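Local atomic coordinates of leucine aminopeptidase 1 (Caenorhabditis elegans, PDB entry 2HC9), a protein that probably acts as a digestive enzyme, a zinc-dependent M17 aminopeptidase that releases N-terminal amino acids, preferably leucine, from peptides. Residues V345-A348 / K349-K353. The protein carries 1 engineered substitution. Numbering follows the deposited sequence. Where two conformers were deposited one is given.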
ATOM      1  N   VAL A 345     -19.107  31.483  -6.048  1.00 15.33           N
ATOM      2  CA  VAL A 345     -20.407  31.352  -6.678  0.50 17.79           C
ATOM      3  C   VAL A 345     -21.502  32.078  -5.849  1.00 18.10           C
ATOM      4  O   VAL A 345     -22.390  32.743  -6.394  1.00 16.37           O
ATOM      5  CB  VAL A 345     -20.712  29.848  -6.930  0.50 17.94           C
ATOM      6  CG1 VAL A 345     -22.126  29.641  -7.273  0.50 16.87           C
ATOM      7  CG2 VAL A 345     -19.835  29.292  -8.062  0.50 15.99           C
ATOM      8  N   PHE A 346     -21.419  31.972  -4.531  1.00 15.29           N
ATOM      9  CA  PHE A 346     -22.330  32.739  -3.685  1.00 15.68           C
ATOM     10  C   PHE A 346     -22.168  34.256  -3.883  1.00 17.87           C
ATOM     11  O   PHE A 346     -23.142  35.002  -4.043  1.00 16.84           O
ATOM     12  CB  PHE A 346     -22.166  32.394  -2.202  1.00 17.63           C
ATOM     13  CG  PHE A 346     -23.180  33.081  -1.335  1.00 15.40           C
ATOM     14  CD1 PHE A 346     -24.475  32.559  -1.223  1.00 17.35           C
ATOM     15  CD2 PHE A 346     -22.862  34.264  -0.662  1.00 16.29           C
ATOM     16  CE1 PHE A 346     -25.436  33.214  -0.414  1.00 19.34           C
ATOM     17  CE2 PHE A 346     -23.813  34.938   0.112  1.00 19.05           C
ATOM     18  CZ  PHE A 346     -25.105  34.396   0.249  1.00 19.18           C
ATOM     19  N   TYR A 347     -20.934  34.707  -3.899  1.00 15.36           N
ATOM     20  CA  TYR A 347     -20.666  36.113  -4.208  1.00 16.39           C
ATOM     21  C   TYR A 347     -21.266  36.537  -5.548  1.00 14.39           C
ATOM     22  O   TYR A 347     -21.895  37.612  -5.640  1.00 18.01           O
ATOM     23  CB  TYR A 347     -19.160  36.381  -4.199  1.00 16.05           C
ATOM     24  CG  TYR A 347     -18.795  37.847  -4.352  1.00 17.64           C
ATOM     25  CD1 TYR A 347     -18.618  38.651  -3.233  1.00 15.67           C
ATOM     26  CD2 TYR A 347     -18.637  38.423  -5.622  1.00 16.99           C
ATOM     27  CE1 TYR A 347     -18.244  40.003  -3.362  1.00 16.66           C
ATOM     28  CE2 TYR A 347     -18.276  39.769  -5.757  1.00 15.90           C
ATOM     29  CZ  TYR A 347     -18.077  40.535  -4.636  1.00 20.98           C
ATOM     30  OH  TYR A 347     -17.711  41.858  -4.794  1.00 20.33           O
ATOM     31  N   ALA A 348     -21.062  35.724  -6.586  1.00 17.26           N
ATOM     32  CA  ALA A 348     -21.586  36.044  -7.912  1.00 16.66           C
ATOM     33  C   ALA A 348     -23.098  36.178  -7.873  1.00 18.37           C
ATOM     34  O   ALA A 348     -23.645  37.092  -8.488  1.00 16.71           O
ATOM     35  CB  ALA A 348     -21.180  34.977  -8.944  1.00 16.24           C
ATOM     36  N   LYS A 349     -23.766  35.283  -7.147  1.00 17.83           N
ATOM     37  CA  LYS A 349     -25.234  35.350  -7.040  1.00 19.56           C
ATOM     38  C   LYS A 349     -25.673  36.557  -6.227  1.00 20.73           C
ATOM     39  O   LYS A 349     -26.461  37.355  -6.697  1.00 19.50           O
ATOM     40  CB  LYS A 349     -25.827  34.081  -6.397  1.00 17.37           C
ATOM     41  CG  LYS A 349     -27.360  34.156  -6.295  1.00 21.14           C
ATOM     42  CD  LYS A 349     -27.949  32.926  -5.617  1.00 22.66           C
ATOM     43  CE  LYS A 349     -29.491  33.053  -5.587  1.00 27.61           C
ATOM     44  NZ  LYS A 349     -30.106  31.915  -4.905  1.00 29.91           N
ATOM     45  N   GLU A 350     -25.150  36.656  -5.001  0.50 19.09           N
ATOM     46  CA  GLU A 350     -25.656  37.568  -3.969  0.50 22.50           C
ATOM     47  C   GLU A 350     -25.220  39.013  -4.218  0.50 22.46           C
ATOM     48  O   GLU A 350     -26.039  39.935  -4.160  0.50 23.10           O
ATOM     49  CB  GLU A 350     -25.203  37.090  -2.573  0.50 21.14           C
ATOM     50  CG  GLU A 350     -25.398  38.067  -1.403  0.50 23.22           C
ATOM     51  CD  GLU A 350     -26.855  38.249  -0.987  0.50 27.69           C
ATOM     52  OE1 GLU A 350     -27.169  39.286  -0.356  0.50 24.17           O
ATOM     53  OE2 GLU A 350     -27.690  37.368  -1.284  0.50 24.05           O
ATOM     54  N   THR A 351     -23.931  39.202  -4.482  1.00 20.88           N
ATOM     55  CA  THR A 351     -23.343  40.530  -4.590  1.00 17.87           C
ATOM     56  C   THR A 351     -23.386  41.032  -6.020  1.00 20.17           C
ATOM     57  O   THR A 351     -23.819  42.161  -6.272  1.00 18.22           O
ATOM     58  CB  THR A 351     -21.928  40.583  -4.008  1.00 20.07           C
ATOM     59  OG1 THR A 351     -22.009  40.270  -2.621  1.00 22.69           O
ATOM     60  CG2 THR A 351     -21.341  42.023  -4.155  1.00 21.68           C
ATOM     61  N   LEU A 352     -22.975  40.196  -6.970  1.00 18.36           N
ATOM     62  CA  LEU A 352     -22.981  40.625  -8.372  1.00 18.28           C
ATOM     63  C   LEU A 352     -24.330  40.532  -9.068  1.00 19.14           C
ATOM     64  O   LEU A 352     -24.479  41.073 -10.160  1.00 19.95           O
ATOM     65  CB  LEU A 352     -21.921  39.871  -9.191  1.00 16.17           C
ATOM     66  CG  LEU A 352     -20.509  40.029  -8.626  1.00 15.47           C
ATOM     67  CD1 LEU A 352     -19.516  39.232  -9.491  1.00 19.19           C
ATOM     68  CD2 LEU A 352     -20.117  41.543  -8.535  1.00 19.24           C
ATOM     69  N   LYS A 353     -25.304  39.841  -8.450  1.00 17.58           N
ATOM     70  CA  LYS A 353     -26.612  39.606  -9.074  1.00 18.39           C
ATOM     71  C   LYS A 353     -26.531  38.884 -10.417  1.00 18.68           C
ATOM     72  O   LYS A 353     -27.368  39.103 -11.312  1.00 19.14           O
ATOM     73  CB  LYS A 353     -27.441  40.903  -9.196  1.00 19.34           C
ATOM     74  CG  LYS A 353     -27.417  41.804  -7.943  1.00 21.76           C
ATOM     75  CD  LYS A 353     -27.977  41.076  -6.721  1.00 27.70           C
ATOM     76  CE  LYS A 353     -28.086  41.984  -5.515  1.00 33.20           C
ATOM     77  NZ  LYS A 353     -28.524  41.168  -4.323  1.00 32.65           N
TER
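Tyr347 meets Thr351 and Leu352, one turn further along, at the C-terminal end of helix 337-350. Its CG is anti to the backbone N (chi1 -173°), which carries the ring beside the following turn. Thr351 CB sits over the centre of one face, 3.8 Å from the centroid of the Tyr347 ring, a CH-pi contact; the beta-branch adds a second touch, Thr351 CG2 to Tyr347 CZ at 3.6 Å. Leu352 approaches the same ring obliquely, with Leu352 CG 3.6 Å from Tyr347 CE2. Glu350 CB lies above the Phe346 face, offset toward the rim and 3.7 Å from Phe346 CE2, so the glutamate offers its aliphatic part to the ring. Replacing Tyr347 by alanine removes the ring, and Thr351 CB and Leu352 CG would probably lose the aromatic surface they pack on, Phe233 its edge-to-face partner.

Glu350 N to Phe346 O (2.8 Å) is a regular i to i+4 bond, whereas Tyr347 O accepts twice, from Thr351 N at 2.8 Å and Leu352 N at 3.1 Å; the second is an i to i+5 bond, as in a turn wider than the alpha-helical one. Lys353 then takes a positive phi (58°), and its NZ folds back to donate, in the carbonyl plane, to Glu350 O (2.8 Å), where the carbonyl-rich helix end would probably favour a cation. A backbone bond between Ala348 and Ala354 spans the turn.

Leu352 and Tyr347 both press on Val235 of strand 232-238, Leu352 also reaches His299 and Cys301 of strand 297-307, and Val345 and Lys349 lean on strand 356-361, so this helix end packs against the sheet of the catalytic domain.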